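Local coordinates for mitochondrial RNA-binding protein 2 (PDB 2GIA), which probably binds guide RNA and mRNA in trypanosome mitochondria, working together with mitochondrial RNA-binding protein 1 as a matchmaker in RNA editing, at residues D[45-50]-D[61-66]. Numbering follows the deposited sequence.
Sequences AFDVVH and LLRVLH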
loop_
_atom_site.group_PDB
_atom_site.type_symbol
_atom_site.label_atom_id
_atom_site.label_comp_id
_atom_site.label_asym_id
_atom_site.label_seq_id
_atom_site.Cartn_x
_atom_site.Cartn_y
_atom_site.Cartn_z
ATOM N N ALA D 45 -2.520 2.340 -16.532
ATOM C CA ALA D 45 -2.243 3.742 -16.911
ATOM C C ALA D 45 -3.172 4.729 -16.227
ATOM O O ALA D 45 -4.162 4.361 -15.604
ATOM C CB ALA D 45 -2.485 3.884 -18.448
ATOM N N PHE D 46 -2.838 5.997 -16.331
ATOM C CA PHE D 46 -3.778 7.040 -15.894
ATOM C C PHE D 46 -3.584 8.199 -16.879
ATOM O O PHE D 46 -2.559 8.274 -17.540
ATOM C CB PHE D 46 -3.598 7.520 -14.448
ATOM C CG PHE D 46 -2.317 8.254 -14.175
ATOM C CD1 PHE D 46 -2.304 9.651 -14.108
ATOM C CD2 PHE D 46 -1.122 7.544 -13.937
ATOM C CE1 PHE D 46 -1.125 10.351 -13.812
ATOM C CE2 PHE D 46 0.072 8.248 -13.633
ATOM C CZ PHE D 46 0.062 9.648 -13.575
ATOM N N ASP D 47 -4.567 9.087 -16.991
ATOM C CA ASP D 47 -4.454 10.203 -17.938
ATOM C C ASP D 47 -4.312 11.513 -17.213
ATOM O O ASP D 47 -4.960 11.699 -16.158
ATOM C CB ASP D 47 -5.721 10.280 -18.788
ATOM C CG ASP D 47 -6.060 8.983 -19.439
ATOM O OD1 ASP D 47 -5.142 8.337 -19.979
ATOM O OD2 ASP D 47 -7.256 8.599 -19.424
ATOM N N VAL D 48 -3.501 12.429 -17.753
ATOM C CA VAL D 48 -3.358 13.761 -17.163
ATOM C C VAL D 48 -4.002 14.594 -18.286
ATOM O O VAL D 48 -3.423 14.778 -19.355
ATOM C CB VAL D 48 -1.882 14.165 -16.938
ATOM C CG1 VAL D 48 -1.797 15.676 -16.497
ATOM C CG2 VAL D 48 -1.266 13.300 -15.806
ATOM N N VAL D 49 -5.221 15.067 -18.031
ATOM C CA VAL D 49 -6.006 15.764 -19.035
ATOM C C VAL D 49 -6.007 17.277 -18.875
ATOM O O VAL D 49 -6.399 17.801 -17.835
ATOM C CB VAL D 49 -7.451 15.225 -19.006
ATOM C CG1 VAL D 49 -8.222 15.694 -20.240
ATOM C CG2 VAL D 49 -7.442 13.693 -18.918
ATOM N N HIS D 50 -5.564 17.973 -19.913
ATOM C CA HIS D 50 -5.509 19.435 -19.885
ATOM C C HIS D 50 -6.135 20.033 -21.163
ATOM O O HIS D 50 -5.464 20.718 -21.944
ATOM C CB HIS D 50 -4.058 19.907 -19.736
ATOM C CG HIS D 50 -3.398 19.459 -18.463
ATOM N ND1 HIS D 50 -4.098 19.255 -17.286
ATOM C CD2 HIS D 50 -2.094 19.258 -18.159
ATOM C CE1 HIS D 50 -3.251 18.958 -16.316
ATOM N NE2 HIS D 50 -2.026 18.954 -16.818
ATOM N N LEU D 61 -2.952 16.197 -23.707
ATOM C CA LEU D 61 -3.223 15.016 -22.908
ATOM C C LEU D 61 -1.925 14.230 -22.743
ATOM O O LEU D 61 -1.179 14.011 -23.723
ATOM C CB LEU D 61 -4.259 14.121 -23.602
ATOM C CG LEU D 61 -4.392 12.668 -23.114
ATOM C CD1 LEU D 61 -5.038 12.599 -21.708
ATOM C CD2 LEU D 61 -5.242 11.905 -24.114
ATOM N N LEU D 62 -1.635 13.834 -21.505
ATOM C CA LEU D 62 -0.473 12.993 -21.259
ATOM C C LEU D 62 -1.042 11.721 -20.673
ATOM O O LEU D 62 -1.791 11.769 -19.675
ATOM C CB LEU D 62 0.498 13.618 -20.249
ATOM C CG LEU D 62 1.751 12.758 -19.974
ATOM C CD1 LEU D 62 2.683 12.762 -21.190
ATOM C CD2 LEU D 62 2.500 13.311 -18.786
ATOM N N ARG D 63 -0.758 10.590 -21.321
ATOM C CA ARG D 63 -1.212 9.329 -20.782
ATOM C C ARG D 63 0.077 8.732 -20.234
ATOM O O ARG D 63 1.143 8.806 -20.887
ATOM C CB ARG D 63 -1.824 8.451 -21.863
ATOM C CG ARG D 63 -3.119 9.046 -22.489
ATOM C CD ARG D 63 -3.888 7.983 -23.291
ATOM N NE ARG D 63 -4.449 6.976 -22.388
ATOM C CZ ARG D 63 -4.152 5.675 -22.386
ATOM N NH1 ARG D 63 -3.282 5.164 -23.251
ATOM N NH2 ARG D 63 -4.739 4.871 -21.507
ATOM N N VAL D 64 0.002 8.208 -19.012
ATOM C CA VAL D 64 1.167 7.602 -18.354
ATOM C C VAL D 64 0.874 6.133 -18.257
ATOM O O VAL D 64 -0.122 5.734 -17.659
ATOM C CB VAL D 64 1.401 8.153 -16.916
ATOM C CG1 VAL D 64 2.604 7.466 -16.279
ATOM C CG2 VAL D 64 1.610 9.662 -16.964
ATOM N N LEU D 65 1.726 5.302 -18.846
ATOM C CA LEU D 65 1.429 3.876 -18.784
ATOM C C LEU D 65 2.581 3.014 -18.429
ATOM O O LEU D 65 3.724 3.464 -18.389
ATOM C CB LEU D 65 0.837 3.395 -20.109
ATOM C CG LEU D 65 1.439 3.854 -21.435
ATOM C CD1 LEU D 65 1.646 2.670 -22.334
ATOM C CD2 LEU D 65 0.509 4.821 -22.109
ATOM N N HIS D 66 2.279 1.756 -18.154
ATOM C CA HIS D 66 3.317 0.825 -17.792
ATOM C C HIS D 66 3.286 -0.329 -18.778
ATOM O O HIS D 66 2.289 -1.040 -18.899
ATOM C CB HIS D 66 3.120 0.332 -16.371
ATOM C CG HIS D 66 4.283 -0.454 -15.864
ATOM N ND1 HIS D 66 4.241 -1.819 -15.704
ATOM C CD2 HIS D 66 5.536 -0.068 -15.517
ATOM C CE1 HIS D 66 5.419 -2.245 -15.282
ATOM N NE2 HIS D 66 6.223 -1.201 -15.158
HETATM O O HOH W 1 -5.549 5.942 -18.592
#
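Strands 45-50 and 61-66 form the first antiparallel beta hairpin of the chain, at one side of a four-stranded sheet in which 45-50 is the outermost strand within this chain. Phe46 and Val64 face each other in a hydrogen-bonded pair: Phe46 N reaches Val64 O at 3.0 Å, and the almost straight return bond runs from Val64 N to Phe46 O. Val48 and Leu62 repeat the pattern, Val48 N lying 2.7 Å from Leu62 O.

On the face carrying Phe46, Val48, Leu62 and Val64, the Phe46 ring lies alongside Val64. With Phe46 CG set between its backbone N and carbonyl carbon (chi1 67°), the ring swings across the strand gap and brings Phe46 CE2 to 3.5 Å from Val64 CB, while Val64 CG2 makes an off-centre CH-pi contact. Phe179 of helix 170-187 meets the same ring edge-to-face, and Val48 and Leu62 touch Val166 and Phe168 of strand 160-168.

The other face carries the charged pair Asp47 and Arg63 among apolar residues. Arg63 NE donates to Asp47 OD1 at 2.9 Å in a salt bridge, approaching on the syn side, 27° out of the carboxylate plane, along a bent bond (138°). A water donates to Asp47 OD1 and accepts from Arg63 NH2, giving a second link. Ala45 CB packs on Leu65 CB, and Leu61 CD1 touches Val49 CG2 at 3.8 Å.

Ala45 also makes backbone hydrogen bonds to the chain of mitochondrial RNA-binding protein 1, so the hairpin borders the partner subunit. Its sheet is one of two four-stranded antiparallel sheets, and its apolar face meets both helix 170-187 and strand 160-168, as in the Whirly-like fold of the MRP family.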